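Local coordinates for protein prolyl endopeptidase (Myxococcus xanthus, PDB 2BKL) that probably hydrolyses oligopeptides on the carboxyl side of proline, and far less readily after alanine, as a serine protease of the S9A family, at residues L123-V128 against A136-P141; N142-A147 against H615-D620; G168-P173 against E185-D190; A556-D561 against L608-A613. One frame throughout, in Å; residues are numbered along the deposited sequence. Where two conformers were deposited one is given.

Contact 1: residues L123-V128 against A136-P141; sequences LGTWAV and AFAQKP
Trp126 and Phe137 both set CG in the crowded position between backbone N and carbonyl carbon (chi1 52° and 67°), which raises the two aromatic side chains on one face of the sheet with Trp126 CB only 3.9 Å from Phe137 CB. The rings diverge, so Trp126 and Phe137 meet at their beta carbons. Leu123 joins them on this face: its side chain crosses that of Phe137 at about a right angle, Leu123 CD1 lying 4.0 Å from Phe137 CB and touching the phenyl obliquely. On the other face Thr125 CG2 reaches Ala138 CB at 4.1 Å, while the chain of Lys140, bent at chi3, brings its CE to 3.9 Å from Gly124 CA. Ala127 and Ala136 form a hydrogen-bonded pair, Ala127 N to Ala136 O being 2.8 Å and the return bond similar. Further along, Gly124 N gives a nearly linear 2.9 Å bond to Ala138 O, but Ala138 N answers to Thr125 O. Two residues thus face one, and the register slips by one between Leu123 and Trp126. Antiparallel strands 121-128 and 134-141, joined in sequence and interrupted by this beta bulge, form a beta hairpin of the N-terminal beta-propeller domain.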
# COMPACT_ATOMS: atom_id res chain seq x y z
N LEU A 123 -11.60 8.45 8.68
CA LEU A 123 -10.54 9.42 8.81
C LEU A 123 -9.41 9.04 7.87
O LEU A 123 -8.95 7.88 7.87
CB LEU A 123 -10.05 9.46 10.25
CG LEU A 123 -8.77 10.25 10.54
CD1 LEU A 123 -8.98 11.75 10.23
CD2 LEU A 123 -8.35 10.04 11.96
N GLY A 124 -8.95 9.98 7.06
CA GLY A 124 -7.79 9.80 6.22
C GLY A 124 -6.55 10.45 6.83
O GLY A 124 -6.27 10.31 8.03
N THR A 125 -5.78 11.14 6.01
CA THR A 125 -4.61 11.86 6.47
C THR A 125 -4.96 12.93 7.52
O THR A 125 -6.05 13.53 7.46
CB THR A 125 -3.92 12.54 5.27
OG1 THR A 125 -2.58 12.91 5.63
CG2 THR A 125 -4.60 13.85 4.90
N TRP A 126 -4.08 13.18 8.46
CA TRP A 126 -4.21 14.31 9.35
C TRP A 126 -2.85 14.96 9.57
O TRP A 126 -1.82 14.28 9.55
CB TRP A 126 -4.89 13.92 10.67
CG TRP A 126 -4.27 12.75 11.37
CD1 TRP A 126 -4.58 11.42 11.17
CD2 TRP A 126 -3.30 12.78 12.42
NE1 TRP A 126 -3.82 10.64 12.01
CE2 TRP A 126 -3.03 11.44 12.79
CE3 TRP A 126 -2.62 13.80 13.10
CZ2 TRP A 126 -2.11 11.10 13.79
CZ3 TRP A 126 -1.69 13.45 14.08
CH2 TRP A 126 -1.46 12.12 14.41
N ALA A 127 -2.83 16.27 9.79
CA ALA A 127 -1.61 17.05 9.94
C ALA A 127 -1.88 18.11 10.98
O ALA A 127 -2.80 18.93 10.83
CB ALA A 127 -1.20 17.70 8.62
N VAL A 128 -1.08 18.11 12.04
CA VAL A 128 -1.23 19.06 13.12
C VAL A 128 -0.43 20.32 12.81
O VAL A 128 0.72 20.26 12.34
CB VAL A 128 -0.71 18.45 14.45
CG1 VAL A 128 -1.05 19.37 15.63
CG2 VAL A 128 -1.26 17.05 14.64
N ALA A 136 -5.60 19.71 10.45
CA ALA A 136 -6.21 19.56 9.14
C ALA A 136 -6.30 18.07 8.85
O ALA A 136 -5.34 17.33 9.07
CB ALA A 136 -5.36 20.26 8.10
N PHE A 137 -7.44 17.60 8.36
CA PHE A 137 -7.68 16.18 8.23
C PHE A 137 -8.65 15.89 7.11
O PHE A 137 -9.45 16.74 6.74
CB PHE A 137 -8.19 15.58 9.54
CG PHE A 137 -9.54 16.04 9.94
CD1 PHE A 137 -9.69 17.21 10.65
CD2 PHE A 137 -10.68 15.31 9.63
CE1 PHE A 137 -10.92 17.67 11.03
CE2 PHE A 137 -11.91 15.76 10.03
CZ PHE A 137 -12.02 16.96 10.72
N ALA A 138 -8.59 14.68 6.58
CA ALA A 138 -9.47 14.24 5.50
C ALA A 138 -10.60 13.39 6.06
O ALA A 138 -10.39 12.51 6.91
CB ALA A 138 -8.71 13.45 4.50
N GLN A 139 -11.81 13.63 5.57
CA GLN A 139 -12.94 12.70 5.73
C GLN A 139 -13.15 11.97 4.42
O GLN A 139 -13.21 12.60 3.37
CB GLN A 139 -14.23 13.42 6.07
CG GLN A 139 -14.38 13.99 7.43
CD GLN A 139 -15.84 14.29 7.71
OE1 GLN A 139 -16.45 15.10 7.01
NE2 GLN A 139 -16.42 13.60 8.68
N LYS A 140 -13.30 10.64 4.48
CA LYS A 140 -13.35 9.78 3.29
C LYS A 140 -14.55 8.85 3.37
O LYS A 140 -14.52 7.89 4.15
CB LYS A 140 -12.07 8.95 3.20
CG LYS A 140 -10.80 9.79 3.13
CD LYS A 140 -9.56 9.06 2.65
CE LYS A 140 -9.36 7.75 3.32
NZ LYS A 140 -8.34 6.96 2.57
N PRO A 141 -15.61 9.11 2.62
CA PRO A 141 -16.73 8.18 2.54
C PRO A 141 -16.27 6.80 2.12
O PRO A 141 -15.46 6.70 1.19
CB PRO A 141 -17.64 8.83 1.49
CG PRO A 141 -17.38 10.28 1.66
CD PRO A 141 -15.88 10.36 1.89

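Contact 2: residues N142-A147 against H615-D620; sequences NAADEA and HDDRVD. With ZAH (N-[(benzyloxy)carbonyl]-L-alanyl-L-proline), chain C.
Where Ala144 and Asp145 meet Asp617, both segments are irregular loops, nearest in backbone at Ala144 and Asp616, whose CA atoms are 6.3 Å apart. Asn142 and Ala143 both have positive phi, and shortly after them two successive amides, of Asp145 and Glu146, point at one carboxylate: Asp617 OD1 takes Asp145 N at 2.9 Å and Asp617 OD2 takes Glu146 N at 3.1 Å, both through syn lone pairs. In the second loop, Asp616 OD1 receives Arg618 N, making an Asx turn, and also Val619 N, which extends it to an Asx motif, while its OD2 bonds to His651, consistent with a Ser-His-Asp triad.

Arg618 grips Asp145 side-on, NE to OD2 at 2.9 Å and NH2 to OD1 at 3.0 Å, the carboxylate and guanidinium planes being 35° apart. This salt bridge spans the propeller and hydrolase domains at the ligand pocket. The remaining amino group, Arg618 NH1, donates to O9 of the bound benzyloxycarbonyl-alanyl-proline at 2.8 Å, and one guanidinium face lies against the ligand's C24, so the two-pronged grip on Asp145 probably helps fix this guanidinium. A methionine in place of Arg618 would probably leave Asp145 without its charged mate and the ligand carbonyl without this donor. One water links Asp145 OD2 to Asp617 O, and another joins the OD1 atoms of the two acids, its bond to Asp145 being weak. At the far end, Asn142 stacks its amide on the His615 imidazole, planes 18° apart, with ND2 3.4 Å above the ring centre.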
# COMPACT_ATOMS: atom_id res chain seq x y z
N ASN A 142 -16.75 5.79 2.84
CA ASN A 142 -16.49 4.39 2.56
C ASN A 142 -15.01 4.04 2.63
O ASN A 142 -14.61 3.01 2.13
CB ASN A 142 -17.09 4.03 1.20
CG ASN A 142 -18.58 4.25 1.17
OD1 ASN A 142 -19.32 3.70 1.98
ND2 ASN A 142 -19.03 5.12 0.26
N ALA A 143 -14.20 4.87 3.28
CA ALA A 143 -12.73 4.71 3.27
C ALA A 143 -12.17 4.62 1.86
O ALA A 143 -11.11 4.04 1.62
CB ALA A 143 -12.30 3.52 4.14
N ALA A 144 -12.87 5.22 0.90
CA ALA A 144 -12.40 5.29 -0.48
C ALA A 144 -11.40 6.44 -0.64
O ALA A 144 -11.02 7.11 0.35
CB ALA A 144 -13.56 5.40 -1.44
N ASP A 145 -10.87 6.66 -1.84
CA ASP A 145 -9.81 7.65 -2.00
C ASP A 145 -10.30 9.09 -1.97
O ASP A 145 -9.60 9.98 -1.49
CB ASP A 145 -9.05 7.44 -3.30
CG ASP A 145 -8.18 6.20 -3.30
OD1 ASP A 145 -8.07 5.46 -2.28
OD2 ASP A 145 -7.61 5.87 -4.36
N GLU A 146 -11.51 9.32 -2.46
CA GLU A 146 -12.07 10.66 -2.53
C GLU A 146 -12.10 11.20 -1.10
O GLU A 146 -12.56 10.52 -0.17
CB GLU A 146 -13.49 10.65 -3.15
CG GLU A 146 -13.96 12.02 -3.63
CD GLU A 146 -13.18 12.56 -4.83
OE1 GLU A 146 -12.63 11.75 -5.60
OE2 GLU A 146 -13.09 13.80 -5.01
N ALA A 147 -11.65 12.44 -0.94
CA ALA A 147 -11.50 13.03 0.39
C ALA A 147 -11.88 14.52 0.39
O ALA A 147 -11.63 15.24 -0.57
CB ALA A 147 -10.06 12.89 0.86
N HIS A 615 -16.97 0.21 -3.51
CA HIS A 615 -16.66 1.63 -3.71
C HIS A 615 -15.18 1.84 -3.98
O HIS A 615 -14.61 2.87 -3.64
CB HIS A 615 -17.07 2.45 -2.48
CG HIS A 615 -18.48 2.90 -2.50
ND1 HIS A 615 -19.49 2.21 -1.87
CD2 HIS A 615 -19.06 3.98 -3.07
CE1 HIS A 615 -20.64 2.84 -2.05
NE2 HIS A 615 -20.41 3.93 -2.77
N ASP A 616 -14.56 0.89 -4.66
CA ASP A 616 -13.16 1.04 -5.06
C ASP A 616 -13.05 2.03 -6.22
O ASP A 616 -13.33 1.72 -7.37
CB ASP A 616 -12.56 -0.31 -5.42
CG ASP A 616 -11.06 -0.28 -5.56
OD1 ASP A 616 -10.47 0.83 -5.72
OD2 ASP A 616 -10.41 -1.35 -5.51
N ASP A 617 -12.65 3.25 -5.86
CA ASP A 617 -12.45 4.33 -6.84
C ASP A 617 -11.00 4.47 -7.31
O ASP A 617 -10.59 5.49 -7.87
CB ASP A 617 -12.98 5.69 -6.30
CG ASP A 617 -12.31 6.16 -5.02
OD1 ASP A 617 -11.56 5.38 -4.40
OD2 ASP A 617 -12.52 7.34 -4.58
N ARG A 618 -10.22 3.43 -7.10
CA ARG A 618 -8.84 3.38 -7.56
C ARG A 618 -8.71 2.32 -8.65
O ARG A 618 -8.40 2.64 -9.80
CB ARG A 618 -7.91 3.10 -6.40
CG ARG A 618 -6.44 3.34 -6.75
CD ARG A 618 -5.40 3.04 -5.67
NE ARG A 618 -5.71 3.70 -4.40
CZ ARG A 618 -5.03 3.50 -3.27
NH1 ARG A 618 -3.96 2.73 -3.23
NH2 ARG A 618 -5.42 4.11 -2.15
N VAL A 619 -8.95 1.06 -8.26
CA VAL A 619 -8.96 -0.08 -9.17
C VAL A 619 -10.38 -0.42 -9.52
O VAL A 619 -11.18 -0.80 -8.67
CB VAL A 619 -8.26 -1.29 -8.52
CG1 VAL A 619 -8.45 -2.57 -9.37
CG2 VAL A 619 -6.76 -0.99 -8.31
N ASP A 620 -10.74 -0.28 -10.79
CA ASP A 620 -12.13 -0.44 -11.15
C ASP A 620 -12.63 -1.85 -10.85
O ASP A 620 -11.96 -2.82 -11.20
CB ASP A 620 -12.32 -0.11 -12.62
CG ASP A 620 -13.74 0.18 -12.96
OD1 ASP A 620 -14.52 -0.78 -12.97
OD2 ASP A 620 -14.15 1.33 -13.20
C1 ZAH C . -2.84 -1.76 -6.12
O2 ZAH C . -1.66 -2.50 -6.33
C3 ZAH C . -2.95 -0.53 -7.05
C4 ZAH C . -3.02 -0.93 -8.53
C5 ZAH C . -1.58 -0.92 -9.04
C6 ZAH C . -0.80 0.01 -8.15
N7 ZAH C . -1.74 0.32 -7.08
C8 ZAH C . -1.47 1.22 -6.13
O9 ZAH C . -2.42 1.48 -5.25
C10 ZAH C . -0.25 2.16 -6.22
C11 ZAH C . 0.88 1.34 -5.60
N14 ZAH C . -0.43 3.36 -5.44
C15 ZAH C . -1.22 4.33 -5.85
O16 ZAH C . -1.80 4.29 -7.02
O17 ZAH C . -1.40 5.46 -5.00
C18 ZAH C . -2.41 6.40 -5.45
C19 ZAH C . -2.76 7.43 -4.38
C20 ZAH C . -1.79 8.35 -3.96
C21 ZAH C . -2.11 9.28 -2.97
C22 ZAH C . -3.39 9.31 -2.42
C23 ZAH C . -4.37 8.41 -2.85
C24 ZAH C . -4.05 7.47 -3.83
O HOH W 1 -10.46 3.44 -2.70
O HOH W 2 -8.43 6.99 -6.65
O HOH W 3 -12.22 9.22 -6.61

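Contact 3: residues G168-P173 against E185-D190; sequences GKYATP and EWLPTD. With ZAH (N-[(benzyloxy)carbonyl]-L-alanyl-L-proline), chain C.
Tyr170 lays its ring obliquely against Leu187, CE2 lying 3.6 Å from Leu187 CD1, and crosses that side chain at a slant. Across the ring a different edge faces the ligand: Tyr170 CD1 is 3.7 Å from C21 of the benzyl ring, with C21 close to the tyrosine plane, while CD of neighbouring Lys169 sits over one tyrosine face. A glycine at Tyr170 would probably take the aromatic ring away from Leu187 and open a gap beside the ligand's benzyl group. The tyrosine is presented by a type I beta turn from Gly168 to Ala171, closed by a bond from Ala171 N to Gly168 O, in a propeller loop that precedes strand 174-175 and packs on the end of strand 181-186. One water ties the two segments together, accepting from Tyr170 N at 2.8 Å and donating to Glu185 O.

Glu185 folds back at chi2 (66°), bringing its carboxylate over the backbone that follows the turn. There OE1 accepts from Thr172 N at 3.0 Å, nearly straight at the hydrogen (166°) and met almost end-on along the C-O bond. The other oxygen, OE2, has Ser232 as hydrogen-bond partner and Lys174 as salt-bridge partner, so the buried carboxylate is held at both oxygens. Beside it Ala171 CB abuts Glu185 O at 3.3 Å.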
# COMPACT_ATOMS: atom_id res chain seq x y z
N GLY A 168 -9.63 16.77 -2.14
CA GLY A 168 -8.44 16.52 -1.36
C GLY A 168 -7.85 15.14 -1.42
O GLY A 168 -6.99 14.81 -0.60
N LYS A 169 -8.25 14.33 -2.40
CA LYS A 169 -7.76 12.97 -2.54
C LYS A 169 -6.24 12.81 -2.34
O LYS A 169 -5.79 11.88 -1.63
CB LYS A 169 -8.09 12.42 -3.94
CG LYS A 169 -7.49 11.07 -4.24
CD LYS A 169 -7.81 10.55 -5.67
CE LYS A 169 -9.26 10.39 -5.90
NZ LYS A 169 -9.47 9.55 -7.16
N TYR A 170 -5.47 13.66 -3.01
CA TYR A 170 -4.02 13.55 -3.01
C TYR A 170 -3.33 14.40 -1.95
O TYR A 170 -2.09 14.40 -1.88
CB TYR A 170 -3.45 13.86 -4.40
CG TYR A 170 -3.91 12.92 -5.49
CD1 TYR A 170 -3.75 11.55 -5.36
CD2 TYR A 170 -4.48 13.39 -6.66
CE1 TYR A 170 -4.17 10.69 -6.38
CE2 TYR A 170 -4.92 12.52 -7.68
CZ TYR A 170 -4.77 11.18 -7.52
OH TYR A 170 -5.23 10.32 -8.53
N ALA A 171 -4.10 15.11 -1.13
CA ALA A 171 -3.52 16.11 -0.21
C ALA A 171 -2.89 15.51 1.03
O ALA A 171 -3.46 14.63 1.68
CB ALA A 171 -4.57 17.14 0.23
N THR A 172 -1.72 16.04 1.37
CA THR A 172 -1.14 15.89 2.70
C THR A 172 -0.78 17.32 3.13
O THR A 172 0.22 17.86 2.65
CB THR A 172 0.09 14.99 2.69
OG1 THR A 172 0.96 15.33 1.61
CG2 THR A 172 -0.27 13.57 2.40
N PRO A 173 -1.58 17.95 4.00
CA PRO A 173 -1.33 19.36 4.30
C PRO A 173 0.05 19.62 4.90
O PRO A 173 0.51 18.93 5.83
CB PRO A 173 -2.44 19.71 5.30
CG PRO A 173 -3.54 18.73 4.96
CD PRO A 173 -2.80 17.46 4.66
N GLU A 185 -2.26 19.53 -2.12
CA GLU A 185 -2.51 19.01 -3.47
C GLU A 185 -4.01 18.94 -3.68
O GLU A 185 -4.73 18.34 -2.88
CB GLU A 185 -1.94 17.62 -3.60
CG GLU A 185 -0.44 17.47 -3.37
CD GLU A 185 0.08 17.74 -1.95
OE1 GLU A 185 -0.60 17.53 -0.95
OE2 GLU A 185 1.25 18.21 -1.81
N TRP A 186 -4.49 19.59 -4.74
CA TRP A 186 -5.91 19.81 -4.98
C TRP A 186 -6.33 19.29 -6.36
O TRP A 186 -5.62 19.48 -7.34
CB TRP A 186 -6.22 21.32 -4.92
CG TRP A 186 -7.66 21.62 -5.05
CD1 TRP A 186 -8.67 21.28 -4.18
CD2 TRP A 186 -8.28 22.36 -6.10
NE1 TRP A 186 -9.88 21.75 -4.66
CE2 TRP A 186 -9.66 22.43 -5.82
CE3 TRP A 186 -7.80 22.98 -7.25
CZ2 TRP A 186 -10.56 23.08 -6.66
CZ3 TRP A 186 -8.69 23.64 -8.08
CH2 TRP A 186 -10.05 23.68 -7.78
N LEU A 187 -7.52 18.69 -6.44
CA LEU A 187 -8.16 18.34 -7.71
C LEU A 187 -9.41 19.19 -7.91
O LEU A 187 -10.20 19.35 -6.98
CB LEU A 187 -8.57 16.88 -7.73
CG LEU A 187 -7.46 15.86 -7.79
CD1 LEU A 187 -7.98 14.47 -7.52
CD2 LEU A 187 -6.78 15.88 -9.14
N PRO A 188 -9.61 19.73 -9.11
CA PRO A 188 -10.83 20.49 -9.40
C PRO A 188 -12.02 19.52 -9.50
O PRO A 188 -11.81 18.34 -9.72
CB PRO A 188 -10.51 21.11 -10.77
CG PRO A 188 -9.65 20.13 -11.40
CD PRO A 188 -8.74 19.61 -10.30
N THR A 189 -13.23 20.01 -9.24
CA THR A 189 -14.43 19.24 -9.50
C THR A 189 -15.03 19.86 -10.75
O THR A 189 -15.71 20.86 -10.70
CB THR A 189 -15.42 19.28 -8.31
OG1 THR A 189 -14.83 18.62 -7.19
CG2 THR A 189 -16.66 18.45 -8.58
N ASP A 190 -14.71 19.24 -11.87
CA ASP A 190 -15.14 19.71 -13.18
C ASP A 190 -15.77 18.52 -13.85
O ASP A 190 -15.10 17.53 -14.14
CB ASP A 190 -13.89 20.25 -13.89
CG ASP A 190 -14.11 20.55 -15.36
OD1 ASP A 190 -15.13 20.15 -15.94
OD2 ASP A 190 -13.19 21.17 -15.96
C1 ZAH C . -2.84 -1.76 -6.12
O2 ZAH C . -1.66 -2.50 -6.33
C3 ZAH C . -2.95 -0.53 -7.05
C4 ZAH C . -3.02 -0.93 -8.53
C5 ZAH C . -1.58 -0.92 -9.04
C6 ZAH C . -0.80 0.01 -8.15
N7 ZAH C . -1.74 0.32 -7.08
C8 ZAH C . -1.47 1.22 -6.13
O9 ZAH C . -2.42 1.48 -5.25
C10 ZAH C . -0.25 2.16 -6.22
C11 ZAH C . 0.88 1.34 -5.60
N14 ZAH C . -0.43 3.36 -5.44
C15 ZAH C . -1.22 4.33 -5.85
O16 ZAH C . -1.80 4.29 -7.02
O17 ZAH C . -1.40 5.46 -5.00
C18 ZAH C . -2.41 6.40 -5.45
C19 ZAH C . -2.76 7.43 -4.38
C20 ZAH C . -1.79 8.35 -3.96
C21 ZAH C . -2.11 9.28 -2.97
C22 ZAH C . -3.39 9.31 -2.42
C23 ZAH C . -4.37 8.41 -2.85
C24 ZAH C . -4.05 7.47 -3.83
O HOH W 4 -6.06 16.21 -4.07

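Contact 4: residues A556-D561 against L608-A613; sequences AVPLLD and LLMMAA
Ala556 and Met611 form the close-fitting part of this contact, a parallel bridge with their CA atoms 4.4 Å apart. Val557 N donates to Met611 O at 2.9 Å along an almost straight bond (172°), and Ala556 CA approaches the same oxygen to 3.3 Å in a CA-H...O contact. Two neighbouring groups thus converge on one carbonyl. Beside this bond the Val557 side chain spans to the second strand through CG1, 3.9 Å from Ala613 CB; it also touches Asp616 and His651, the probable acid and base of the triad.

Next to this bridge lies a buried apolar patch. The chain of Met610, bent at chi2 and chi3, brings CE up to both Pro558 and Leu560; it meets Leu560 CD1 tip to tip, and Pro558 CG is 4.1 Å from it. Met610 has two conformers, so the details of its fit are doubtful. Phe627 of helix 622-632 touches both Leu560 and Met610.

Strands 552-556 and 607-613 are neighbours in the mixed sheet of the alpha/beta-hydrolase domain. Just past the first, Val557 adopts positive phi (29°), and the chain turns from its strand partner toward the ligand pocket, where Leu559 touches the ligand.

Looser packing marks the outer part of Met611, which is partly exposed. Met611 brings only its CB near Ala556 CB, at 4.2 Å, and the remainder of its side chain, also modelled in two conformers, runs off from the partner segment.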
# COMPACT_ATOMS: atom_id res chain seq x y z
N ALA A 556 -7.92 -10.33 -4.55
CA ALA A 556 -8.57 -9.15 -3.98
C ALA A 556 -8.37 -7.92 -4.83
O ALA A 556 -7.29 -7.68 -5.39
CB ALA A 556 -8.05 -8.87 -2.56
N VAL A 557 -9.44 -7.14 -4.91
CA VAL A 557 -9.50 -5.83 -5.59
C VAL A 557 -8.53 -5.75 -6.76
O VAL A 557 -7.64 -4.89 -6.78
CB VAL A 557 -9.36 -4.67 -4.60
CG1 VAL A 557 -10.65 -4.53 -3.78
CG2 VAL A 557 -8.16 -4.80 -3.73
N PRO A 558 -8.69 -6.62 -7.76
CA PRO A 558 -7.61 -6.87 -8.73
C PRO A 558 -7.62 -6.06 -10.02
O PRO A 558 -8.69 -5.60 -10.48
CB PRO A 558 -7.83 -8.31 -9.09
CG PRO A 558 -9.40 -8.42 -9.12
CD PRO A 558 -9.78 -7.60 -7.91
N LEU A 559 -6.46 -5.98 -10.66
CA LEU A 559 -6.32 -5.67 -12.09
C LEU A 559 -6.20 -6.97 -12.85
O LEU A 559 -5.34 -7.79 -12.52
CB LEU A 559 -5.06 -4.83 -12.32
CG LEU A 559 -5.10 -3.41 -11.76
CD1 LEU A 559 -3.72 -2.78 -11.70
CD2 LEU A 559 -6.07 -2.54 -12.56
N LEU A 560 -7.05 -7.18 -13.88
CA LEU A 560 -7.06 -8.44 -14.63
C LEU A 560 -7.21 -8.30 -16.14
O LEU A 560 -6.75 -9.17 -16.86
CB LEU A 560 -8.08 -9.44 -14.06
CG LEU A 560 -7.89 -9.83 -12.61
CD1 LEU A 560 -9.11 -10.43 -11.98
CD2 LEU A 560 -6.72 -10.74 -12.43
N ASP A 561 -7.90 -7.25 -16.63
CA ASP A 561 -7.90 -6.95 -18.07
C ASP A 561 -6.84 -5.88 -18.31
O ASP A 561 -7.06 -4.68 -18.06
CB ASP A 561 -9.27 -6.47 -18.56
CG ASP A 561 -9.30 -6.14 -20.02
OD1 ASP A 561 -8.22 -5.97 -20.63
OD2 ASP A 561 -10.41 -6.03 -20.63
N LEU A 608 -11.56 -20.46 -6.76
CA LEU A 608 -11.31 -19.04 -6.80
C LEU A 608 -12.27 -18.29 -5.90
O LEU A 608 -13.48 -18.47 -6.01
CB LEU A 608 -11.44 -18.54 -8.24
CG LEU A 608 -11.35 -17.06 -8.50
CD1 LEU A 608 -9.96 -16.54 -8.10
CD2 LEU A 608 -11.61 -16.74 -9.98
N LEU A 609 -11.73 -17.46 -5.01
CA LEU A 609 -12.51 -16.50 -4.23
C LEU A 609 -12.04 -15.08 -4.60
O LEU A 609 -10.90 -14.72 -4.35
CB LEU A 609 -12.35 -16.73 -2.73
CG LEU A 609 -13.01 -15.74 -1.77
CD1 LEU A 609 -14.51 -15.63 -2.03
CD2 LEU A 609 -12.74 -16.09 -0.31
N MET A 610 -12.93 -14.31 -5.21
CA MET A 610 -12.66 -12.93 -5.63
C MET A 610 -13.16 -12.05 -4.50
O MET A 610 -14.37 -12.05 -4.20
CB MET A 610 -13.55 -12.60 -6.82
CG MET A 610 -13.14 -12.81 -8.25
SD MET A 610 -11.55 -13.34 -8.59
CE MET A 610 -11.12 -12.04 -9.77
N MET A 611 -12.31 -11.24 -3.92
CA MET A 611 -12.68 -10.34 -2.84
C MET A 611 -12.72 -8.92 -3.35
O MET A 611 -11.71 -8.21 -3.42
CB MET A 611 -11.77 -10.47 -1.65
CG MET A 611 -11.57 -11.88 -1.27
SD MET A 611 -11.11 -12.38 0.39
CE MET A 611 -12.31 -11.51 1.47
N ALA A 612 -13.92 -8.49 -3.69
CA ALA A 612 -14.14 -7.18 -4.30
C ALA A 612 -14.72 -6.21 -3.28
O ALA A 612 -15.11 -6.57 -2.18
CB ALA A 612 -15.07 -7.32 -5.47
N ALA A 613 -14.68 -4.94 -3.66
CA ALA A 613 -15.14 -3.82 -2.84
C ALA A 613 -16.03 -2.94 -3.68
O ALA A 613 -15.65 -2.55 -4.80
CB ALA A 613 -13.96 -3.03 -2.34

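In the fold
Contact 4 is the buried one, in the sheet of the hydrolase domain; contacts 1 to 3 are only partly buried. Contacts 1 and 3 belong to the propeller and touch through Thr125 and Ala171, yet a bulged hairpin ladder in the first gives way to a turn, a carboxylate and a water in the second. Contact 2 joins the two domains and is the most polar, with charged groups and waters where contact 4 relies largely on apolar side chains. It continues from the hairpin of contact 1, probably bonds to contact 3 through Ala147 O and Gly168 N, and packs Val619 on Pro558 of contact 4. Contacts 2 and 3 both touch the ligand, the first chiefly through a charged group, the second through an aromatic ring.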